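Local coordinates for uncharacterized protein (Deinococcus radiodurans, PDB 3GG7) that is functionally uncharacterized but binds manganese and, as a TatD-type member of the metallo-dependent hydrolases, probably hydrolyses ester bonds, at residues A38-T43 and L78-F83; L57-E62 and A69-F74; E217-I222 and S228-I233. All coordinates share one frame; numbering follows the deposited sequence. Where two conformers were deposited one is given.

How the contacts relate
Contacts 1 and 2 lie on the same side of the chain's centre and touch, contact 2 falling between the two segments of contact 1 in the sequence; their centres are 11 Å apart. They share the layer of short helices that follows strands 29-32 and 53-55 of the barrel. Contact 1 is partly buried and mainly polar, its salt bridge on the exposed side backed by the N-H of a buried indole, whereas contact 2 is buried and apolar, without a hydrogen bond across it. Contact 3, on the opposite side of the chain's centre with its centre 31 Å from that of contact 1, is also buried and apolar but joins helices 212-223 and 227-243, with salt bridges confined to one helix.

Contact 1. Residues A38-T43 and L78-F83; sequences AAWRGT and LPETRF. With SO4 (sulfate ion), chain C.
Glu80 and Arg41 meet in an end-on bidentate salt bridge: NH1 of Arg41 reaches Glu80 OE1 at 2.7 Å, and NH2 of Arg41 reaches Glu80 OE2 at 2.9 Å. Both oxygens use their syn lone pairs, and the guanidinium and carboxylate planes are only 8° apart. The pair ties helix 40-44 to the 3-10 turn after helix 72-77 in this TatD-type TIM barrel, just ahead of strand 83-88. A third bond comes from Trp40, whose NE1 lies 3.0 Å from Glu80 OE1 and approaches from well above the carboxylate plane, while the oxygen stays in the plane of the indole. OE1 therefore accepts two strong bonds, which fix the rotation of the carboxylate and would be expected to favour its charged form. The NE-NH2 edge of the Arg41 guanidinium holds a sulfate, probably from the crystallisation liquor: NE of Arg41 binds its O2 at 2.9 Å and NH2 binds its O1. Tyr77 and Arg76 also bond to this sulfate. Farther in, with CG of Trp40 anti to the backbone N (chi1 179°), the indole reaches across to Thr81, while Tyr77 meets the ring as well. The hydroxyl oxygen of Thr81 accepts from the backbone N of Phe83, an ST turn, and is also bonded to Thr55 O. CB of Thr81 lies 3.4 Å from CH2 of Trp40, nearer than its CG2 methyl.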
ATOM      1  N   ALA A  38       6.760 -15.882  -0.643  1.00 18.56           N
ATOM      2  CA  ALA A  38       7.448 -16.831   0.235  1.00 19.30           C
ATOM      3  C   ALA A  38       7.530 -16.354   1.678  1.00 19.06           C
ATOM      4  O   ALA A  38       7.720 -17.161   2.578  1.00 19.42           O
ATOM      5  CB  ALA A  38       8.848 -17.127  -0.315  1.00 20.10           C
ATOM      6  N   ALA A  39       7.415 -15.043   1.883  1.00 17.71           N
ATOM      7  CA  ALA A  39       7.475 -14.440   3.220  1.00 18.11           C
ATOM      8  C   ALA A  39       6.173 -14.582   4.008  1.00 18.39           C
ATOM      9  O   ALA A  39       6.120 -14.237   5.176  1.00 18.57           O
ATOM     10  CB  ALA A  39       7.872 -12.958   3.121  1.00 18.80           C
ATOM     11  N   TRP A  40       5.135 -15.130   3.386  1.00 18.14           N
ATOM     12  CA  TRP A  40       3.792 -15.125   3.982  1.00 17.75           C
ATOM     13  C   TRP A  40       3.754 -15.746   5.385  1.00 18.42           C
ATOM     14  O   TRP A  40       3.245 -15.142   6.322  1.00 18.26           O
ATOM     15  CB  TRP A  40       2.806 -15.821   3.004  1.00 18.57           C
ATOM     16  CG  TRP A  40       1.441 -15.887   3.544  1.00 17.58           C
ATOM     17  CD1 TRP A  40       0.776 -17.014   3.944  1.00 18.10           C
ATOM     18  CD2 TRP A  40       0.564 -14.797   3.799  1.00 16.53           C
ATOM     19  NE1 TRP A  40      -0.468 -16.696   4.407  1.00 19.30           N
ATOM     20  CE2 TRP A  40      -0.627 -15.335   4.339  1.00 19.22           C
ATOM     21  CE3 TRP A  40       0.664 -13.410   3.625  1.00 17.38           C
ATOM     22  CZ2 TRP A  40      -1.698 -14.534   4.712  1.00 18.28           C
ATOM     23  CZ3 TRP A  40      -0.428 -12.619   3.961  1.00 17.47           C
ATOM     24  CH2 TRP A  40      -1.568 -13.172   4.521  1.00 18.43           C
ATOM     25  N   ARG A  41       4.265 -16.956   5.550  1.00 18.93           N
ATOM     26  CA  ARG A  41       4.074 -17.639   6.825  1.00 19.00           C
ATOM     27  C   ARG A  41       4.779 -16.867   7.947  1.00 18.42           C
ATOM     28  O   ARG A  41       4.234 -16.647   9.005  1.00 19.01           O
ATOM     29  CB  ARG A  41       4.587 -19.071   6.774  1.00 20.75           C
ATOM     30  CG  ARG A  41       3.671 -20.008   6.064  1.00 22.54           C
ATOM     31  CD  ARG A  41       2.660 -20.679   6.974  1.00 24.03           C
ATOM     32  NE  ARG A  41       1.736 -21.417   6.125  1.00 24.87           N
ATOM     33  CZ  ARG A  41       0.542 -20.971   5.722  1.00 22.90           C
ATOM     34  NH1 ARG A  41       0.027 -19.852   6.201  1.00 26.00           N
ATOM     35  NH2 ARG A  41      -0.166 -21.685   4.871  1.00 23.62           N
ATOM     36  N   GLY A  42       6.014 -16.435   7.679  1.00 18.46           N
ATOM     37  CA  GLY A  42       6.789 -15.750   8.673  1.00 18.80           C
ATOM     38  C   GLY A  42       6.204 -14.396   9.040  1.00 18.52           C
ATOM     39  O   GLY A  42       6.170 -13.983  10.206  1.00 20.59           O
ATOM     40  N   THR A  43       5.762 -13.653   8.049  1.00 18.23           N
ATOM     41  CA  THR A  43       5.205 -12.339   8.307  1.00 18.18           C
ATOM     42  C   THR A  43       3.800 -12.417   8.890  1.00 18.19           C
ATOM     43  O   THR A  43       3.486 -11.692   9.833  1.00 17.61           O
ATOM     44  CB  THR A  43       5.253 -11.516   7.029  1.00 17.80           C
ATOM     45  OG1 THR A  43       6.616 -11.439   6.620  1.00 19.57           O
ATOM     46  CG2 THR A  43       4.702 -10.128   7.279  1.00 18.77           C
ATOM     47  N   LEU A  78      -3.037 -17.170  -1.527  1.00 20.70           N
ATOM     48  CA  LEU A  78      -4.086 -16.195  -1.787  1.00 21.78           C
ATOM     49  C   LEU A  78      -5.395 -16.437  -1.027  1.00 20.77           C
ATOM     50  O   LEU A  78      -6.001 -15.491  -0.570  1.00 21.81           O
ATOM     51  CB  LEU A  78      -4.308 -16.060  -3.291  1.00 22.23           C
ATOM     52  CG  LEU A  78      -5.006 -14.840  -3.883  1.00 25.64           C
ATOM     53  CD1 LEU A  78      -4.504 -13.518  -3.284  1.00 24.39           C
ATOM     54  CD2 LEU A  78      -4.824 -14.920  -5.388  1.00 25.27           C
ATOM     55  N   PRO A  79      -5.806 -17.706  -0.825  1.00 21.31           N
ATOM     56  CA  PRO A  79      -7.047 -17.928  -0.062  1.00 21.79           C
ATOM     57  C   PRO A  79      -7.004 -17.482   1.402  1.00 22.21           C
ATOM     58  O   PRO A  79      -8.060 -17.339   2.053  1.00 24.08           O
ATOM     59  CB  PRO A  79      -7.225 -19.444  -0.141  1.00 21.36           C
ATOM     60  CG  PRO A  79      -6.548 -19.831  -1.380  1.00 22.34           C
ATOM     61  CD  PRO A  79      -5.313 -18.952  -1.420  1.00 21.30           C
ATOM     62  N   GLU A  80      -5.810 -17.246   1.932  1.00 21.11           N
ATOM     63  CA  GLU A  80      -5.646 -16.881   3.337  1.00 21.21           C
ATOM     64  C   GLU A  80      -5.749 -15.397   3.677  1.00 20.56           C
ATOM     65  O   GLU A  80      -5.609 -15.015   4.844  1.00 20.34           O
ATOM     66  CB  GLU A  80      -4.308 -17.407   3.843  1.00 20.90           C
ATOM     67  CG  GLU A  80      -4.229 -18.918   3.747  1.00 21.83           C
ATOM     68  CD  GLU A  80      -2.924 -19.476   4.235  1.00 23.87           C
ATOM     69  OE1 GLU A  80      -2.325 -18.896   5.183  1.00 23.30           O
ATOM     70  OE2 GLU A  80      -2.480 -20.496   3.658  1.00 24.71           O
ATOM     71  N   THR A  81      -5.970 -14.545   2.687  1.00 19.99           N
ATOM     72  CA  THR A  81      -6.001 -13.113   2.963  1.00 20.29           C
ATOM     73  C   THR A  81      -6.884 -12.363   2.001  1.00 20.89           C
ATOM     74  O   THR A  81      -6.999 -12.744   0.835  1.00 21.16           O
ATOM     75  CB  THR A  81      -4.566 -12.479   2.980  1.00 21.40           C
ATOM     76  OG1 THR A  81      -4.670 -11.094   3.336  1.00 20.16           O
ATOM     77  CG2 THR A  81      -3.874 -12.622   1.636  1.00 21.44           C
ATOM     78  N   ARG A  82      -7.449 -11.265   2.493  1.00 20.54           N
ATOM     79  CA  ARG A  82      -8.208 -10.349   1.643  1.00 20.79           C
ATOM     80  C   ARG A  82      -7.334  -9.236   1.076  1.00 19.82           C
ATOM     81  O   ARG A  82      -7.810  -8.432   0.267  1.00 19.46           O
ATOM     82  CB  ARG A  82      -9.434  -9.805   2.384  1.00 22.19           C
ATOM     83  CG  ARG A  82      -9.223  -8.807   3.452  1.00 22.56           C
ATOM     84  CD  ARG A  82     -10.529  -8.549   4.303  1.00 25.43           C
ATOM     85  NE  ARG A  82     -11.058  -9.729   5.013  1.00 27.90           N
ATOM     86  CZ  ARG A  82     -12.316 -10.198   4.944  1.00 31.91           C
ATOM     87  NH1 ARG A  82     -13.251  -9.605   4.198  1.00 32.23           N
ATOM     88  NH2 ARG A  82     -12.661 -11.286   5.615  1.00 34.84           N
ATOM     89  N   PHE A  83      -6.052  -9.176   1.478  1.00 19.24           N
ATOM     90  CA  PHE A  83      -5.174  -8.067   1.130  1.00 18.39           C
ATOM     91  C   PHE A  83      -3.973  -8.559   0.351  1.00 18.08           C
ATOM     92  O   PHE A  83      -3.309  -9.531   0.759  1.00 17.56           O
ATOM     93  CB  PHE A  83      -4.655  -7.333   2.367  1.00 18.85           C
ATOM     94  CG  PHE A  83      -5.739  -6.912   3.338  1.00 18.47           C
ATOM     95  CD1 PHE A  83      -6.524  -5.785   3.086  1.00 21.28           C
ATOM     96  CD2 PHE A  83      -5.934  -7.612   4.515  1.00 20.58           C
ATOM     97  CE1 PHE A  83      -7.501  -5.413   4.003  1.00 20.62           C
ATOM     98  CE2 PHE A  83      -6.905  -7.243   5.418  1.00 20.79           C
ATOM     99  CZ  PHE A  83      -7.677  -6.108   5.151  1.00 21.52           C
TER
HETATM  100  S   SO4 C 254       2.964 -24.023   3.834  1.00 30.91           S
HETATM  101  O1  SO4 C 254       1.531 -23.780   3.753  1.00 33.40           O
HETATM  102  O2  SO4 C 254       3.493 -23.494   5.094  1.00 34.39           O
HETATM  103  O3  SO4 C 254       3.225 -25.472   3.797  1.00 33.38           O
HETATM  104  O4  SO4 C 254       3.576 -23.380   2.673  1.00 32.24           O

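Contact 2. Residues L57-E62 and A69-F74; sequences LGFHPE and ADLPWF
Leu57 packs over one face of the Phe74 ring in the tighter half of this contact. Its CD2 methyl stands 4.2 Å from the centroid of the Phe74 ring, 27° off the normal, a CH-pi contact, and its CG lies 3.8 Å from CD1 of Phe74. The same methyl also presses on the backbone, CD2 of Leu57 being 3.4 Å from O of Phe74. The Phe74 ring is turned with one face to the leucine by its first torsion (chi1 -173°), which puts CG anti to the backbone N and swings the ring back toward the loop. Gly58 O sits at the edge of that ring, near its plane, while Val84 and Ile109 also touch the Phe74 side chain. In the TIM-barrel fold of this TatD-type protein, residues 57-62 follow strand 53-55 and run toward the manganese site; residues 69-74 run into the first turn of helix 72-77, which packs on the outside of the barrel. The second half of the contact is sparser. Here Phe59 offers the edge of its ring to Leu71, CD2 of Phe59 lying 3.7 Å from CD1 of Leu71, and the two side chains cross at about a right angle. Val105 and Ile109 of helix 99-115 touch Phe59 too. Toward the partly exposed Leu71 and exposed Ala69 the packing thins: Asp70 approaches Phe59 no closer than 4.5 Å side chain to side chain, from CB of Asp70 to CZ of Phe59, and its carboxylate turns instead to Arg67 and Thr36.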
ATOM      1  N   LEU A  57      -0.361 -10.169   1.105  1.00 16.53           N
ATOM      2  CA  LEU A  57       0.422 -11.121   0.343  1.00 16.99           C
ATOM      3  C   LEU A  57       0.916 -10.388  -0.902  1.00 16.90           C
ATOM      4  O   LEU A  57       0.123  -9.930  -1.736  1.00 17.18           O
ATOM      5  CB  LEU A  57      -0.440 -12.316  -0.036  1.00 17.39           C
ATOM      6  CG  LEU A  57       0.233 -13.368  -0.880  1.00 16.43           C
ATOM      7  CD1 LEU A  57       1.256 -14.110  -0.061  1.00 18.34           C
ATOM      8  CD2 LEU A  57      -0.863 -14.351  -1.371  1.00 19.70           C
ATOM      9  N   GLY A  58       2.237 -10.279  -1.048  1.00 17.51           N
ATOM     10  CA  GLY A  58       2.824  -9.403  -2.056  1.00 18.07           C
ATOM     11  C   GLY A  58       3.907 -10.033  -2.894  1.00 18.27           C
ATOM     12  O   GLY A  58       4.286 -11.198  -2.707  1.00 17.97           O
ATOM     13  N   PHE A  59       4.378  -9.244  -3.854  1.00 17.44           N
ATOM     14  CA  PHE A  59       5.562  -9.568  -4.648  1.00 17.58           C
ATOM     15  C   PHE A  59       6.051  -8.241  -5.238  1.00 17.91           C
ATOM     16  O   PHE A  59       5.473  -7.701  -6.174  1.00 18.45           O
ATOM     17  CB  PHE A  59       5.232 -10.541  -5.768  1.00 18.06           C
ATOM     18  CG  PHE A  59       6.381 -11.408  -6.199  1.00 17.83           C
ATOM     19  CD1 PHE A  59       7.708 -11.061  -5.958  1.00 20.65           C
ATOM     20  CD2 PHE A  59       6.133 -12.558  -6.879  1.00 18.72           C
ATOM     21  CE1 PHE A  59       8.748 -11.890  -6.380  1.00 22.90           C
ATOM     22  CE2 PHE A  59       7.171 -13.394  -7.283  1.00 20.21           C
ATOM     23  CZ  PHE A  59       8.475 -13.049  -7.038  1.00 21.26           C
ATOM     24  N   HIS A  60       7.043  -7.672  -4.592  1.00 18.54           N
ATOM     25  CA  HIS A  60       7.468  -6.289  -4.857  1.00 18.47           C
ATOM     26  C   HIS A  60       8.221  -6.240  -6.182  1.00 19.17           C
ATOM     27  O   HIS A  60       9.069  -7.099  -6.459  1.00 18.68           O
ATOM     28  CB  HIS A  60       8.356  -5.850  -3.703  1.00 18.73           C
ATOM     29  CG  HIS A  60       8.661  -4.390  -3.673  1.00 19.71           C
ATOM     30  ND1 HIS A  60       9.420  -3.774  -4.649  1.00 19.91           N
ATOM     31  CD2 HIS A  60       8.362  -3.435  -2.761  1.00 21.28           C
ATOM     32  CE1 HIS A  60       9.572  -2.496  -4.335  1.00 21.08           C
ATOM     33  NE2 HIS A  60       8.925  -2.260  -3.204  1.00 21.25           N
ATOM     34  N   PRO A  61       7.947  -5.236  -7.007  1.00 20.19           N
ATOM     35  CA  PRO A  61       8.590  -5.221  -8.327  1.00 20.20           C
ATOM     36  C   PRO A  61      10.118  -5.233  -8.278  1.00 20.65           C
ATOM     37  O   PRO A  61      10.751  -5.730  -9.203  1.00 21.45           O
ATOM     38  CB  PRO A  61       8.037  -3.948  -8.982  1.00 20.90           C
ATOM     39  CG  PRO A  61       7.417  -3.176  -7.893  1.00 21.12           C
ATOM     40  CD  PRO A  61       6.965  -4.150  -6.867  1.00 19.93           C
ATOM     41  N   GLU A  62      10.704  -4.716  -7.205  1.00 20.61           N
ATOM     42  CA  GLU A  62      12.154  -4.666  -7.107  0.50 22.42           C
ATOM     43  C   GLU A  62      12.791  -6.035  -6.904  1.00 22.03           C
ATOM     44  O   GLU A  62      14.003  -6.167  -7.095  1.00 23.99           O
ATOM     45  CB  GLU A  62      12.627  -3.724  -5.999  0.50 22.92           C
ATOM     46  CG  GLU A  62      14.148  -3.603  -5.990  0.50 26.52           C
ATOM     47  CD  GLU A  62      14.698  -2.724  -4.919  0.50 31.14           C
ATOM     48  OE1 GLU A  62      13.948  -1.882  -4.375  0.50 35.14           O
ATOM     49  OE2 GLU A  62      15.905  -2.888  -4.638  0.50 33.04           O
ATOM     50  N   ALA A  69      11.541 -17.505  -8.550  1.00 18.67           N
ATOM     51  CA  ALA A  69      11.058 -18.845  -8.234  1.00 19.43           C
ATOM     52  C   ALA A  69      10.041 -18.900  -7.124  1.00 19.20           C
ATOM     53  O   ALA A  69       9.413 -19.937  -6.898  1.00 20.29           O
ATOM     54  CB  ALA A  69      12.221 -19.742  -7.883  1.00 20.05           C
ATOM     55  N   ASP A  70       9.861 -17.795  -6.405  1.00 18.18           N
ATOM     56  CA  ASP A  70       8.856 -17.778  -5.340  1.00 17.94           C
ATOM     57  C   ASP A  70       7.423 -17.602  -5.877  1.00 17.97           C
ATOM     58  O   ASP A  70       6.455 -17.749  -5.110  1.00 18.75           O
ATOM     59  CB  ASP A  70       9.116 -16.610  -4.379  1.00 18.29           C
ATOM     60  CG  ASP A  70      10.399 -16.731  -3.574  1.00 17.76           C
ATOM     61  OD1 ASP A  70      11.075 -17.801  -3.559  1.00 19.42           O
ATOM     62  OD2 ASP A  70      10.745 -15.694  -2.931  1.00 19.43           O
ATOM     63  N   LEU A  71       7.267 -17.295  -7.163  1.00 18.53           N
ATOM     64  CA  LEU A  71       5.927 -16.979  -7.706  1.00 19.25           C
ATOM     65  C   LEU A  71       4.812 -17.973  -7.363  1.00 19.55           C
ATOM     66  O   LEU A  71       3.726 -17.551  -6.984  1.00 19.88           O
ATOM     67  CB  LEU A  71       5.975 -16.718  -9.211  1.00 19.45           C
ATOM     68  CG  LEU A  71       4.670 -16.178  -9.801  1.00 21.38           C
ATOM     69  CD1 LEU A  71       4.255 -14.844  -9.154  1.00 22.40           C
ATOM     70  CD2 LEU A  71       4.871 -16.000 -11.293  1.00 24.99           C
ATOM     71  N   PRO A  72       5.067 -19.288  -7.447  1.00 19.99           N
ATOM     72  CA  PRO A  72       3.962 -20.216  -7.138  1.00 20.52           C
ATOM     73  C   PRO A  72       3.362 -20.136  -5.726  1.00 20.00           C
ATOM     74  O   PRO A  72       2.226 -20.569  -5.512  1.00 21.06           O
ATOM     75  CB  PRO A  72       4.594 -21.594  -7.361  1.00 21.49           C
ATOM     76  CG  PRO A  72       5.776 -21.352  -8.182  1.00 22.57           C
ATOM     77  CD  PRO A  72       6.272 -19.996  -7.903  1.00 20.92           C
ATOM     78  N   TRP A  73       4.099 -19.577  -4.757  1.00 19.03           N
ATOM     79  CA  TRP A  73       3.575 -19.396  -3.418  1.00 18.86           C
ATOM     80  C   TRP A  73       2.477 -18.322  -3.371  1.00 18.86           C
ATOM     81  O   TRP A  73       1.690 -18.294  -2.454  1.00 19.21           O
ATOM     82  CB  TRP A  73       4.723 -19.094  -2.459  1.00 18.25           C
ATOM     83  CG  TRP A  73       5.429 -20.378  -2.035  1.00 19.30           C
ATOM     84  CD1 TRP A  73       5.108 -21.133  -0.954  1.00 20.80           C
ATOM     85  CD2 TRP A  73       6.504 -21.064  -2.697  1.00 20.16           C
ATOM     86  NE1 TRP A  73       5.928 -22.232  -0.878  1.00 22.51           N
ATOM     87  CE2 TRP A  73       6.786 -22.215  -1.942  1.00 20.07           C
ATOM     88  CE3 TRP A  73       7.241 -20.824  -3.855  1.00 19.24           C
ATOM     89  CZ2 TRP A  73       7.784 -23.120  -2.302  1.00 19.01           C
ATOM     90  CZ3 TRP A  73       8.238 -21.740  -4.212  1.00 21.04           C
ATOM     91  CH2 TRP A  73       8.493 -22.872  -3.425  1.00 20.07           C
ATOM     92  N   PHE A  74       2.427 -17.469  -4.384  1.00 18.23           N
ATOM     93  CA  PHE A  74       1.382 -16.446  -4.426  1.00 18.58           C
ATOM     94  C   PHE A  74       0.013 -17.119  -4.513  1.00 19.81           C
ATOM     95  O   PHE A  74      -0.837 -16.890  -3.667  1.00 18.95           O
ATOM     96  CB  PHE A  74       1.573 -15.405  -5.553  1.00 18.69           C
ATOM     97  CG  PHE A  74       0.597 -14.286  -5.467  1.00 19.87           C
ATOM     98  CD1 PHE A  74       0.808 -13.223  -4.607  1.00 20.80           C
ATOM     99  CD2 PHE A  74      -0.573 -14.327  -6.195  1.00 21.19           C
ATOM    100  CE1 PHE A  74      -0.146 -12.205  -4.504  1.00 20.42           C
ATOM    101  CE2 PHE A  74      -1.508 -13.321  -6.086  1.00 22.73           C
ATOM    102  CZ  PHE A  74      -1.291 -12.279  -5.252  1.00 20.94           C
TER

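Contact 3. Residues E217-I222 and S228-I233; sequences EGLSKI and SEVERI
Val230 holds CG1 anti to its backbone N (chi1 174°), which places CG2 beside that N and spreads the two methyls over Leu219 and Ser220. In Leu219, chi1 of -77° sets CG beside the backbone N, and an extended chi2 then carries CD1 to the valine. The residues lie on helices 212-223 and 227-243, joined by a short loop; they are the last two helices of this TatD-type TIM-barrel chain. The two side chains cross at about a right angle, CG1 of Val230 touching both CB and CD1 of Leu219, each at 3.9 Å. Its other methyl, CG2, rests on the backbone of helix 212-223 instead. The backbones approach most closely here, with 6.2 Å between CA of Ser220 and CA of Val230. The small serine side chain takes a minor share in the packing, its CB 4.2 Å from CG2 of Val230, while its hydroxyl is bonded to Ile225 O in the connecting loop. Val216, Trp223 and Ile225 also touch Val230, so that the valine is buried among apolar groups, and Leu219 reaches on to Ile183 of helix 177-185. On helix 227-243 itself, Arg232 grips Glu229 side-on, NE and NH2 both bonding to OE1, and has a second salt bridge to Glu236. Back at the valine, CG2 of Val230 lies 3.8 Å from the backbone N of Ser220.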
ATOM      1  N   GLU A 217      -2.032  14.971  10.810  1.00 30.00           N
ATOM      2  CA  GLU A 217      -1.802  16.400  11.038  1.00 31.72           C
ATOM      3  C   GLU A 217      -1.622  17.123   9.707  1.00 31.61           C
ATOM      4  O   GLU A 217      -2.213  18.191   9.495  1.00 31.61           O
ATOM      5  CB  GLU A 217      -0.603  16.615  11.962  1.00 32.46           C
ATOM      6  CG  GLU A 217      -0.901  16.166  13.398  1.00 36.79           C
ATOM      7  CD  GLU A 217       0.320  16.126  14.306  1.00 40.88           C
ATOM      8  OE1 GLU A 217       1.461  16.214  13.797  1.00 44.25           O
ATOM      9  OE2 GLU A 217       0.131  15.990  15.543  1.00 45.44           O
ATOM     10  N   GLY A 218      -0.843  16.538   8.797  1.00 31.36           N
ATOM     11  CA  GLY A 218      -0.666  17.108   7.449  1.00 31.06           C
ATOM     12  C   GLY A 218      -1.971  17.252   6.673  1.00 31.12           C
ATOM     13  O   GLY A 218      -2.220  18.282   6.019  1.00 31.81           O
ATOM     14  N   LEU A 219      -2.804  16.218   6.716  1.00 30.64           N
ATOM     15  CA  LEU A 219      -4.108  16.251   6.065  1.00 30.86           C
ATOM     16  C   LEU A 219      -5.054  17.265   6.719  1.00 31.63           C
ATOM     17  O   LEU A 219      -5.885  17.869   6.035  1.00 30.84           O
ATOM     18  CB  LEU A 219      -4.764  14.867   6.089  1.00 30.28           C
ATOM     19  CG  LEU A 219      -4.244  13.838   5.082  1.00 29.93           C
ATOM     20  CD1 LEU A 219      -4.912  12.454   5.348  1.00 28.05           C
ATOM     21  CD2 LEU A 219      -4.485  14.304   3.643  1.00 30.15           C
ATOM     22  N   SER A 220      -4.967  17.415   8.037  1.00 32.49           N
ATOM     23  CA  SER A 220      -5.758  18.428   8.760  1.00 32.87           C
ATOM     24  C   SER A 220      -5.504  19.813   8.148  1.00 33.23           C
ATOM     25  O   SER A 220      -6.439  20.594   7.937  1.00 33.66           O
ATOM     26  CB  SER A 220      -5.396  18.419  10.257  1.00 32.93           C
ATOM     27  OG  SER A 220      -6.033  19.471  10.970  1.00 35.54           O
ATOM     28  N   LYS A 221      -4.242  20.097   7.849  1.00 33.48           N
ATOM     29  CA  LYS A 221      -3.846  21.389   7.277  1.00 34.43           C
ATOM     30  C   LYS A 221      -4.312  21.547   5.834  1.00 34.04           C
ATOM     31  O   LYS A 221      -4.841  22.603   5.445  1.00 34.66           O
ATOM     32  CB  LYS A 221      -2.328  21.547   7.332  1.00 34.80           C
ATOM     33  CG  LYS A 221      -1.738  21.659   8.723  1.00 36.95           C
ATOM     34  CD  LYS A 221      -0.218  21.799   8.630  1.00 40.51           C
ATOM     35  CE  LYS A 221       0.449  21.941   9.997  1.00 42.57           C
ATOM     36  NZ  LYS A 221       1.593  22.914   9.978  1.00 44.33           N
ATOM     37  N   ILE A 222      -4.105  20.507   5.028  1.00 33.36           N
ATOM     38  CA  ILE A 222      -4.484  20.538   3.625  1.00 32.85           C
ATOM     39  C   ILE A 222      -5.998  20.596   3.450  1.00 33.01           C
ATOM     40  O   ILE A 222      -6.498  21.372   2.629  1.00 33.37           O
ATOM     41  CB  ILE A 222      -3.905  19.325   2.857  1.00 33.10           C
ATOM     42  CG1 ILE A 222      -2.382  19.399   2.833  1.00 32.54           C
ATOM     43  CG2 ILE A 222      -4.416  19.307   1.436  1.00 32.38           C
ATOM     44  CD1 ILE A 222      -1.697  18.109   2.419  1.00 31.22           C
ATOM     45  N   SER A 228      -8.963  15.228  14.508  1.00 31.77           N
ATOM     46  CA  SER A 228      -9.936  14.206  14.895  1.00 31.53           C
ATOM     47  C   SER A 228     -10.907  13.864  13.756  1.00 30.34           C
ATOM     48  O   SER A 228     -11.315  12.719  13.607  1.00 30.44           O
ATOM     49  CB  SER A 228     -10.730  14.638  16.142  1.00 32.18           C
ATOM     50  OG  SER A 228     -11.546  15.767  15.879  1.00 35.89           O
ATOM     51  N   GLU A 229     -11.279  14.854  12.950  1.00 29.51           N
ATOM     52  CA  GLU A 229     -12.224  14.608  11.847  1.00 29.30           C
ATOM     53  C   GLU A 229     -11.483  13.865  10.733  1.00 27.74           C
ATOM     54  O   GLU A 229     -12.049  13.000  10.073  1.00 27.59           O
ATOM     55  CB  GLU A 229     -12.842  15.903  11.300  1.00 30.42           C
ATOM     56  CG  GLU A 229     -13.521  16.796  12.362  1.00 33.44           C
ATOM     57  CD  GLU A 229     -14.706  16.145  13.079  1.00 39.13           C
ATOM     58  OE1 GLU A 229     -15.218  15.078  12.634  1.00 42.22           O
ATOM     59  OE2 GLU A 229     -15.154  16.746  14.101  1.00 43.27           O
ATOM     60  N   VAL A 230     -10.223  14.219  10.516  1.00 26.83           N
ATOM     61  CA  VAL A 230      -9.381  13.435   9.584  1.00 26.69           C
ATOM     62  C   VAL A 230      -9.302  11.968  10.029  1.00 26.43           C
ATOM     63  O   VAL A 230      -9.542  11.068   9.228  1.00 25.86           O
ATOM     64  CB  VAL A 230      -7.976  14.000   9.462  1.00 26.70           C
ATOM     65  CG1 VAL A 230      -7.083  13.064   8.584  1.00 26.18           C
ATOM     66  CG2 VAL A 230      -8.019  15.400   8.897  1.00 28.19           C
ATOM     67  N   GLU A 231      -9.032  11.729  11.316  1.00 27.09           N
ATOM     68  CA  GLU A 231      -8.994  10.353  11.846  1.00 26.88           C
ATOM     69  C   GLU A 231     -10.312   9.617  11.609  1.00 26.49           C
ATOM     70  O   GLU A 231     -10.322   8.438  11.219  1.00 25.23           O
ATOM     71  CB  GLU A 231      -8.636  10.325  13.337  1.00 28.21           C
ATOM     72  CG  GLU A 231      -7.271  10.881  13.650  1.00 30.93           C
ATOM     73  CD  GLU A 231      -6.839  10.643  15.097  1.00 35.33           C
ATOM     74  OE1 GLU A 231      -7.649  10.147  15.911  1.00 39.87           O
ATOM     75  OE2 GLU A 231      -5.681  10.967  15.411  1.00 39.66           O
ATOM     76  N   ARG A 232     -11.439  10.310  11.822  1.00 25.69           N
ATOM     77  CA  ARG A 232     -12.741   9.702  11.612  1.00 26.65           C
ATOM     78  C   ARG A 232     -12.943   9.344  10.149  1.00 25.87           C
ATOM     79  O   ARG A 232     -13.431   8.256   9.845  1.00 25.60           O
ATOM     80  CB  ARG A 232     -13.875  10.641  12.076  1.00 26.72           C
ATOM     81  CG  ARG A 232     -15.276  10.153  11.706  1.00 29.44           C
ATOM     82  CD  ARG A 232     -16.396  11.169  12.083  1.00 32.15           C
ATOM     83  NE  ARG A 232     -16.174  12.515  11.549  1.00 35.44           N
ATOM     84  CZ  ARG A 232     -16.455  12.922  10.311  1.00 35.79           C
ATOM     85  NH1 ARG A 232     -16.981  12.098   9.409  1.00 38.08           N
ATOM     86  NH2 ARG A 232     -16.214  14.183   9.963  1.00 36.64           N
ATOM     87  N   ILE A 233     -12.647  10.290   9.258  1.00 25.64           N
ATOM     88  CA  ILE A 233     -12.805  10.083   7.817  1.00 26.13           C
ATOM     89  C   ILE A 233     -11.977   8.884   7.320  1.00 24.67           C
ATOM     90  O   ILE A 233     -12.501   8.020   6.619  1.00 23.37           O
ATOM     91  CB  ILE A 233     -12.453  11.355   7.058  1.00 26.43           C
ATOM     92  CG1 ILE A 233     -13.589  12.358   7.221  1.00 28.79           C
ATOM     93  CG2 ILE A 233     -12.220  11.081   5.563  1.00 27.83           C
ATOM     94  CD1 ILE A 233     -13.183  13.764   6.894  1.00 29.43           C
TER